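Local coordinates for protein probable tRNA pseudouridine synthase D (Methanosarcina mazei, PDB 1Z2Z) that probably converts uridine 13 of transfer RNA to pseudouridine, as a member of the TruD family of pseudouridine synthases, at residues G298-F303 and N345-S350; Y276-I281 and I337-P342. All blocks are in the same frame, centred on the assembly; numbering follows the deposited sequence.

Interaction 1. Residues G298-F303 and N345-S350; sequences GDIVCF and NTEFAS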
ATOM      1  N   GLY A 298       9.807 -11.160 -25.151  1.00 57.01           N
ATOM      2  CA  GLY A 298      10.700 -10.745 -24.084  1.00 55.83           C
ATOM      3  C   GLY A 298      10.010  -9.909 -23.026  1.00 54.17           C
ATOM      4  O   GLY A 298      10.584  -8.942 -22.535  1.00 53.47           O
ATOM      5  N   ASP A 299       8.788 -10.300 -22.669  1.00 52.92           N
ATOM      6  CA  ASP A 299       7.990  -9.589 -21.675  1.00 52.36           C
ATOM      7  C   ASP A 299       8.408  -9.895 -20.222  1.00 52.69           C
ATOM      8  O   ASP A 299       8.348  -9.010 -19.362  1.00 54.49           O
ATOM      9  CB  ASP A 299       6.498  -9.926 -21.871  1.00 50.81           C
ATOM     10  CG  ASP A 299       5.590  -8.693 -21.821  1.00 49.47           C
ATOM     11  OD1 ASP A 299       5.973  -7.679 -21.202  1.00 49.89           O
ATOM     12  OD2 ASP A 299       4.478  -8.745 -22.386  1.00 47.25           O
ATOM     13  N   ILE A 300       8.839 -11.133 -19.960  1.00 50.97           N
ATOM     14  CA  ILE A 300       9.251 -11.603 -18.619  1.00 49.71           C
ATOM     15  C   ILE A 300       8.065 -11.732 -17.667  1.00 50.21           C
ATOM     16  O   ILE A 300       7.494 -10.735 -17.230  1.00 49.83           O
ATOM     17  CB  ILE A 300      10.305 -10.681 -17.932  1.00 47.75           C
ATOM     18  CG1 ILE A 300      11.651 -10.782 -18.642  1.00 47.71           C
ATOM     19  CG2 ILE A 300      10.512 -11.108 -16.478  1.00 46.61           C
ATOM     20  CD1 ILE A 300      12.742  -9.964 -17.985  1.00 44.76           C
ATOM     21  N   VAL A 301       7.703 -12.963 -17.334  1.00 52.21           N
ATOM     22  CA  VAL A 301       6.585 -13.184 -16.431  1.00 53.73           C
ATOM     23  C   VAL A 301       7.037 -13.889 -15.144  1.00 54.20           C
ATOM     24  O   VAL A 301       8.232 -14.138 -14.947  1.00 55.13           O
ATOM     25  CB  VAL A 301       5.449 -14.005 -17.137  1.00 53.31           C
ATOM     26  CG1 VAL A 301       5.062 -13.331 -18.446  1.00 52.67           C
ATOM     27  CG2 VAL A 301       5.898 -15.443 -17.401  1.00 54.56           C
ATOM     28  N   CYS A 302       6.081 -14.168 -14.260  1.00 54.59           N
ATOM     29  CA  CYS A 302       6.348 -14.870 -13.004  1.00 54.77           C
ATOM     30  C   CYS A 302       5.243 -15.907 -12.831  1.00 55.90           C
ATOM     31  O   CYS A 302       4.205 -15.851 -13.499  1.00 53.96           O
ATOM     32  CB  CYS A 302       6.377 -13.907 -11.792  1.00 53.45           C
ATOM     33  SG  CYS A 302       4.756 -13.352 -11.116  1.00 50.35           S
ATOM     34  N   PHE A 303       5.483 -16.867 -11.949  1.00 58.21           N
ATOM     35  CA  PHE A 303       4.521 -17.922 -11.692  1.00 62.02           C
ATOM     36  C   PHE A 303       4.305 -17.964 -10.197  1.00 64.62           C
ATOM     37  O   PHE A 303       5.097 -17.400  -9.440  1.00 65.02           O
ATOM     38  CB  PHE A 303       5.079 -19.266 -12.163  1.00 62.52           C
ATOM     39  CG  PHE A 303       5.646 -19.225 -13.544  1.00 62.46           C
ATOM     40  CD1 PHE A 303       4.810 -19.317 -14.655  1.00 62.61           C
ATOM     41  CD2 PHE A 303       7.011 -19.033 -13.739  1.00 61.73           C
ATOM     42  CE1 PHE A 303       5.324 -19.199 -15.943  1.00 62.45           C
ATOM     43  CE2 PHE A 303       7.536 -18.913 -15.018  1.00 62.20           C
ATOM     44  CZ  PHE A 303       6.692 -18.999 -16.128  1.00 62.36           C
ATOM     45  N   ASN A 345      20.822  -6.629  -9.632  1.00 61.80           N
ATOM     46  CA  ASN A 345      20.641  -8.022 -10.037  1.00 61.47           C
ATOM     47  C   ASN A 345      19.363  -8.059 -10.869  1.00 61.02           C
ATOM     48  O   ASN A 345      18.656  -9.069 -10.923  1.00 61.73           O
ATOM     49  CB  ASN A 345      20.509  -8.883  -8.762  1.00 62.41           C
ATOM     50  CG  ASN A 345      20.423 -10.388  -9.036  1.00 62.56           C
ATOM     51  OD1 ASN A 345      19.388 -10.906  -9.467  1.00 61.84           O
ATOM     52  ND2 ASN A 345      21.519 -11.095  -8.769  1.00 62.43           N
ATOM     53  N   THR A 346      19.075  -6.935 -11.522  1.00 59.69           N
ATOM     54  CA  THR A 346      17.873  -6.810 -12.344  1.00 57.78           C
ATOM     55  C   THR A 346      18.110  -7.329 -13.746  1.00 55.68           C
ATOM     56  O   THR A 346      19.186  -7.145 -14.312  1.00 54.17           O
ATOM     57  CB  THR A 346      17.413  -5.344 -12.477  1.00 58.78           C
ATOM     58  OG1 THR A 346      17.390  -4.721 -11.183  1.00 59.10           O
ATOM     59  CG2 THR A 346      16.016  -5.287 -13.101  1.00 57.46           C
ATOM     60  N   GLU A 347      17.081  -7.959 -14.298  1.00 53.78           N
ATOM     61  CA  GLU A 347      17.133  -8.513 -15.638  1.00 51.93           C
ATOM     62  C   GLU A 347      16.111  -7.796 -16.506  1.00 51.11           C
ATOM     63  O   GLU A 347      14.940  -8.178 -16.532  1.00 51.62           O
ATOM     64  CB  GLU A 347      16.804 -10.003 -15.599  1.00 51.90           C
ATOM     65  CG  GLU A 347      16.836 -10.701 -16.944  1.00 51.17           C
ATOM     66  CD  GLU A 347      16.085 -12.022 -16.919  1.00 52.86           C
ATOM     67  OE1 GLU A 347      16.279 -12.795 -15.956  1.00 53.36           O
ATOM     68  OE2 GLU A 347      15.304 -12.298 -17.859  1.00 53.13           O
ATOM     69  N   PHE A 348      16.543  -6.754 -17.211  1.00 49.86           N
ATOM     70  CA  PHE A 348      15.638  -6.015 -18.083  1.00 48.52           C
ATOM     71  C   PHE A 348      14.982  -6.988 -19.055  1.00 46.61           C
ATOM     72  O   PHE A 348      15.559  -8.013 -19.388  1.00 46.60           O
ATOM     73  CB  PHE A 348      16.403  -4.941 -18.864  1.00 49.79           C
ATOM     74  CG  PHE A 348      17.256  -4.055 -18.003  1.00 52.71           C
ATOM     75  CD1 PHE A 348      16.924  -3.827 -16.666  1.00 54.05           C
ATOM     76  CD2 PHE A 348      18.389  -3.436 -18.529  1.00 53.90           C
ATOM     77  CE1 PHE A 348      17.715  -2.994 -15.862  1.00 55.19           C
ATOM     78  CE2 PHE A 348      19.188  -2.600 -17.739  1.00 54.43           C
ATOM     79  CZ  PHE A 348      18.850  -2.381 -16.402  1.00 55.15           C
ATOM     80  N   ALA A 349      13.770  -6.674 -19.497  1.00 46.00           N
ATOM     81  CA  ALA A 349      13.063  -7.532 -20.438  1.00 45.20           C
ATOM     82  C   ALA A 349      13.570  -7.262 -21.865  1.00 45.17           C
ATOM     83  O   ALA A 349      14.403  -6.383 -22.078  1.00 41.98           O
ATOM     84  CB  ALA A 349      11.565  -7.270 -20.346  1.00 44.10           C
ATOM     85  N   SER A 350      13.077  -8.023 -22.838  1.00 46.55           N
ATOM     86  CA  SER A 350      13.500  -7.828 -24.222  1.00 49.19           C
ATOM     87  C   SER A 350      12.320  -7.491 -25.111  1.00 50.69           C
ATOM     88  O   SER A 350      11.174  -7.774 -24.765  1.00 50.67           O
ATOM     89  CB  SER A 350      14.192  -9.080 -24.768  1.00 49.46           C
ATOM     90  OG  SER A 350      15.488  -9.244 -24.213  1.00 50.87           O
TER
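Ile300 sets CG1 beside its backbone N (chi1 -70°) and then runs on extended, which carries CD1 across to the 345-350 chain; Glu347, its CG opposite the backbone N, brings OE2 alongside the same methyl. CD1 lies among Glu347 O, Glu347 OE2 and Ala349, 3.5 Å from Ala349 CA and 3.8 Å from Ala349 CB. The aliphatic Ile300 and the acidic Glu347 cross at a slant, with OE2 3.5 Å from CD1; OE2 also makes a long, weak ion pair with Lys317. One backbone bond joins the chains: Ser350 N donates to Gly298 O at 2.7 Å, in the carbonyl plane on a lone pair, with a bent N-H...O angle of 139°. Gly298 has positive phi, which by itself favours glycine. Cutting Ile300 back to an alanine would probably open a gap beside Ala349 and Glu347, since CG1 and CD1 make those contacts. Ser350 OG is hydrogen-bonded to Lys317 NZ, whereas Asp299 forms a salt bridge with Arg285 of helix 263-287. Strand 301-302 follows directly and pairs antiparallel with strand 336-337, while 345-350 leads into helix 352-363, whose Glu357 accepts a bond from Ala349 N.

Interaction 2. Residues Y276-I281 and I337-P342; sequences YIYNII and ITAPLP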
ATOM      1  N   TYR A 276       9.073   3.798  -6.840  1.00 34.44           N
ATOM      2  CA  TYR A 276       8.896   4.980  -7.659  1.00 33.65           C
ATOM      3  C   TYR A 276       9.137   4.630  -9.125  1.00 33.97           C
ATOM      4  O   TYR A 276       8.260   4.793  -9.983  1.00 32.99           O
ATOM      5  CB  TYR A 276       9.885   6.042  -7.224  1.00 32.70           C
ATOM      6  CG  TYR A 276       9.959   7.223  -8.144  1.00 34.07           C
ATOM      7  CD1 TYR A 276       8.905   8.130  -8.240  1.00 33.32           C
ATOM      8  CD2 TYR A 276      11.104   7.461  -8.901  1.00 35.56           C
ATOM      9  CE1 TYR A 276       9.001   9.248  -9.065  1.00 31.99           C
ATOM     10  CE2 TYR A 276      11.204   8.572  -9.727  1.00 32.94           C
ATOM     11  CZ  TYR A 276      10.156   9.459  -9.803  1.00 31.36           C
ATOM     12  OH  TYR A 276      10.279  10.559 -10.620  1.00 31.88           O
ATOM     13  N   ILE A 277      10.346   4.143  -9.398  1.00 33.11           N
ATOM     14  CA  ILE A 277      10.738   3.768 -10.747  1.00 30.98           C
ATOM     15  C   ILE A 277       9.752   2.752 -11.311  1.00 29.85           C
ATOM     16  O   ILE A 277       9.355   2.820 -12.482  1.00 29.87           O
ATOM     17  CB  ILE A 277      12.163   3.195 -10.744  1.00 29.50           C
ATOM     18  CG1 ILE A 277      13.143   4.316 -10.352  1.00 30.43           C
ATOM     19  CG2 ILE A 277      12.483   2.592 -12.108  1.00 27.79           C
ATOM     20  CD1 ILE A 277      14.545   3.869  -9.921  1.00 28.16           C
ATOM     21  N   TYR A 278       9.332   1.829 -10.463  1.00 26.83           N
ATOM     22  CA  TYR A 278       8.389   0.827 -10.895  1.00 28.09           C
ATOM     23  C   TYR A 278       7.068   1.458 -11.391  1.00 30.39           C
ATOM     24  O   TYR A 278       6.487   1.005 -12.379  1.00 31.81           O
ATOM     25  CB  TYR A 278       8.153  -0.167  -9.758  1.00 24.46           C
ATOM     26  CG  TYR A 278       6.933  -1.004  -9.951  1.00 23.86           C
ATOM     27  CD1 TYR A 278       5.677  -0.506  -9.657  1.00 25.02           C
ATOM     28  CD2 TYR A 278       7.026  -2.295 -10.434  1.00 27.01           C
ATOM     29  CE1 TYR A 278       4.542  -1.274  -9.834  1.00 27.20           C
ATOM     30  CE2 TYR A 278       5.900  -3.075 -10.613  1.00 28.42           C
ATOM     31  CZ  TYR A 278       4.661  -2.557 -10.307  1.00 28.02           C
ATOM     32  OH  TYR A 278       3.540  -3.344 -10.453  1.00 31.36           O
ATOM     33  N   ASN A 279       6.599   2.503 -10.716  1.00 32.10           N
ATOM     34  CA  ASN A 279       5.358   3.174 -11.118  1.00 33.19           C
ATOM     35  C   ASN A 279       5.506   3.772 -12.501  1.00 33.25           C
ATOM     36  O   ASN A 279       4.694   3.530 -13.389  1.00 32.74           O
ATOM     37  CB  ASN A 279       5.009   4.294 -10.132  1.00 33.33           C
ATOM     38  CG  ASN A 279       4.336   3.782  -8.881  1.00 31.80           C
ATOM     39  OD1 ASN A 279       4.578   4.289  -7.785  1.00 34.01           O
ATOM     40  ND2 ASN A 279       3.475   2.785  -9.035  1.00 30.21           N
ATOM     41  N   ILE A 280       6.542   4.579 -12.668  1.00 34.24           N
ATOM     42  CA  ILE A 280       6.803   5.211 -13.952  1.00 35.30           C
ATOM     43  C   ILE A 280       6.722   4.151 -15.039  1.00 36.74           C
ATOM     44  O   ILE A 280       5.929   4.271 -15.975  1.00 37.42           O
ATOM     45  CB  ILE A 280       8.196   5.829 -13.962  1.00 34.83           C
ATOM     46  CG1 ILE A 280       8.347   6.732 -12.736  1.00 34.32           C
ATOM     47  CG2 ILE A 280       8.402   6.621 -15.218  1.00 35.21           C
ATOM     48  CD1 ILE A 280       9.678   7.387 -12.640  1.00 34.98           C
ATOM     49  N   ILE A 281       7.539   3.104 -14.889  1.00 36.30           N
ATOM     50  CA  ILE A 281       7.591   2.006 -15.849  1.00 34.40           C
ATOM     51  C   ILE A 281       6.221   1.444 -16.193  1.00 34.93           C
ATOM     52  O   ILE A 281       5.896   1.257 -17.367  1.00 35.79           O
ATOM     53  CB  ILE A 281       8.473   0.855 -15.329  1.00 33.73           C
ATOM     54  CG1 ILE A 281       9.946   1.280 -15.357  1.00 32.09           C
ATOM     55  CG2 ILE A 281       8.247  -0.411 -16.167  1.00 32.86           C
ATOM     56  CD1 ILE A 281      10.883   0.344 -14.625  1.00 27.78           C
ATOM     57  N   ILE A 337       2.454 -10.848 -16.055  1.00 38.63           N
ATOM     58  CA  ILE A 337       3.471  -9.984 -16.657  1.00 38.11           C
ATOM     59  C   ILE A 337       4.058  -9.198 -15.489  1.00 36.53           C
ATOM     60  O   ILE A 337       3.313  -8.703 -14.655  1.00 37.67           O
ATOM     61  CB  ILE A 337       2.843  -8.990 -17.688  1.00 38.77           C
ATOM     62  CG1 ILE A 337       2.181  -9.758 -18.838  1.00 39.84           C
ATOM     63  CG2 ILE A 337       3.904  -8.048 -18.230  1.00 37.13           C
ATOM     64  CD1 ILE A 337       3.107 -10.733 -19.549  1.00 41.23           C
ATOM     65  N   THR A 338       5.375  -9.085 -15.406  1.00 35.27           N
ATOM     66  CA  THR A 338       5.959  -8.355 -14.294  1.00 35.96           C
ATOM     67  C   THR A 338       6.732  -7.145 -14.780  1.00 37.31           C
ATOM     68  O   THR A 338       7.038  -7.028 -15.967  1.00 38.10           O
ATOM     69  CB  THR A 338       6.905  -9.246 -13.477  1.00 35.63           C
ATOM     70  OG1 THR A 338       8.144  -9.392 -14.178  1.00 37.77           O
ATOM     71  CG2 THR A 338       6.287 -10.620 -13.283  1.00 35.19           C
ATOM     72  N   ALA A 339       7.032  -6.242 -13.855  1.00 37.91           N
ATOM     73  CA  ALA A 339       7.780  -5.028 -14.155  1.00 38.29           C
ATOM     74  C   ALA A 339       8.971  -5.027 -13.222  1.00 39.33           C
ATOM     75  O   ALA A 339       8.919  -5.598 -12.142  1.00 41.11           O
ATOM     76  CB  ALA A 339       6.920  -3.811 -13.910  1.00 39.08           C
ATOM     77  N   PRO A 340      10.050  -4.362 -13.610  1.00 39.62           N
ATOM     78  CA  PRO A 340      11.253  -4.318 -12.785  1.00 40.70           C
ATOM     79  C   PRO A 340      11.305  -3.368 -11.612  1.00 43.45           C
ATOM     80  O   PRO A 340      10.830  -2.241 -11.678  1.00 44.60           O
ATOM     81  CB  PRO A 340      12.340  -3.992 -13.792  1.00 40.19           C
ATOM     82  CG  PRO A 340      11.640  -3.043 -14.701  1.00 41.00           C
ATOM     83  CD  PRO A 340      10.287  -3.726 -14.914  1.00 40.69           C
ATOM     84  N   LEU A 341      11.892  -3.845 -10.524  1.00 45.98           N
ATOM     85  CA  LEU A 341      12.096  -3.024  -9.348  1.00 48.46           C
ATOM     86  C   LEU A 341      13.623  -2.957  -9.298  1.00 50.58           C
ATOM     87  O   LEU A 341      14.272  -3.673  -8.542  1.00 51.33           O
ATOM     88  CB  LEU A 341      11.508  -3.694  -8.097  1.00 48.71           C
ATOM     89  CG  LEU A 341      10.097  -3.253  -7.664  1.00 46.91           C
ATOM     90  CD1 LEU A 341       9.506  -4.215  -6.660  1.00 47.40           C
ATOM     91  CD2 LEU A 341      10.171  -1.874  -7.059  1.00 48.59           C
ATOM     92  N   PRO A 342      14.210  -2.099 -10.143  1.00 52.77           N
ATOM     93  CA  PRO A 342      15.652  -1.861 -10.289  1.00 54.45           C
ATOM     94  C   PRO A 342      16.538  -2.064  -9.051  1.00 56.21           C
ATOM     95  O   PRO A 342      16.194  -1.642  -7.947  1.00 56.32           O
ATOM     96  CB  PRO A 342      15.714  -0.424 -10.824  1.00 55.03           C
ATOM     97  CG  PRO A 342      14.344   0.160 -10.475  1.00 54.87           C
ATOM     98  CD  PRO A 342      13.454  -1.003 -10.767  1.00 52.72           C
TER
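The extended 337-342 chain passes along one side of helix 263-287, closest at Tyr278 and Leu341, whose CA atoms lie 5.6 Å apart. Tyr278, Ile277 and Ile281 meet it with apolar surface. With chi1 at 164°, Tyr278 CG lies opposite the backbone N, which sends the ring out toward Ala339, whose methyl CB comes to 3.5 Å from Tyr278 CE2 and also touches CD2. Pro340 O sits near the ring plane at its edge, 3.9 Å from Tyr278 CB, and Leu341 CD2 packs against the same CB at 3.8 Å. A turn along the helix, Ile281 sends CD1 to Pro340 CG at 3.5 Å, the two side chains crossing aslant, while its CG2 faces Pro340 CD and, more loosely, Ala339 CB. Ile277, next to Ile281 on the same side of the tyrosine, meets Pro342: Pro342 CG rests 3.5 Å from Ile277 CG2 and also approaches CB and CD1. The arrangement is plain helix-to-loop packing within the TRUD region, away from the predicted nucleophile Asp86: positions 277, 278 and 281 form one face of the helix, and the loop leaving strand 336-337 lies against it. Both prolines present ring carbons to isoleucines, so rigid, apolar groups line this side of the helix. The phenol end of Tyr278 reaches past the loop, where its OH lies within hydrogen-bonding distance of the carbonyl oxygens of Glu387, the stronger partner, and Asn168, which must share its one proton; the ring also meets Phe170 edge-to-face. On the loop side, backbone hydrogen bonds of Ala339 with Arg386 and of Leu341 with Thr384 tie the chain to the 384-386 region, while Ile277 and Ile281 also touch helix 352-363 through Leu361 and Val360.

In the fold
The centres of interactions 1 and 2 lie about 11 Å apart, both inside the TRUD region. Along the chain their segments alternate: 276-281, 298-303, 337-342, 345-350. Helix 263-287 leads to strand 301-302, which pairs with strand 336-337 in a small antiparallel sheet; this sheet brings the two contacts together. They touch directly, with a probable hydrogen bond between Ile300 O and Thr338 N (3.2 Å) and packing of Val301 CG1 on Ile337 CD1. Interaction 2 is wholly buried and interaction 1 partly so, and together they join helix 263-287, the small sheet and the approach to helix 352-363 into one packed unit, a structural cluster away from the predicted nucleophile Asp86.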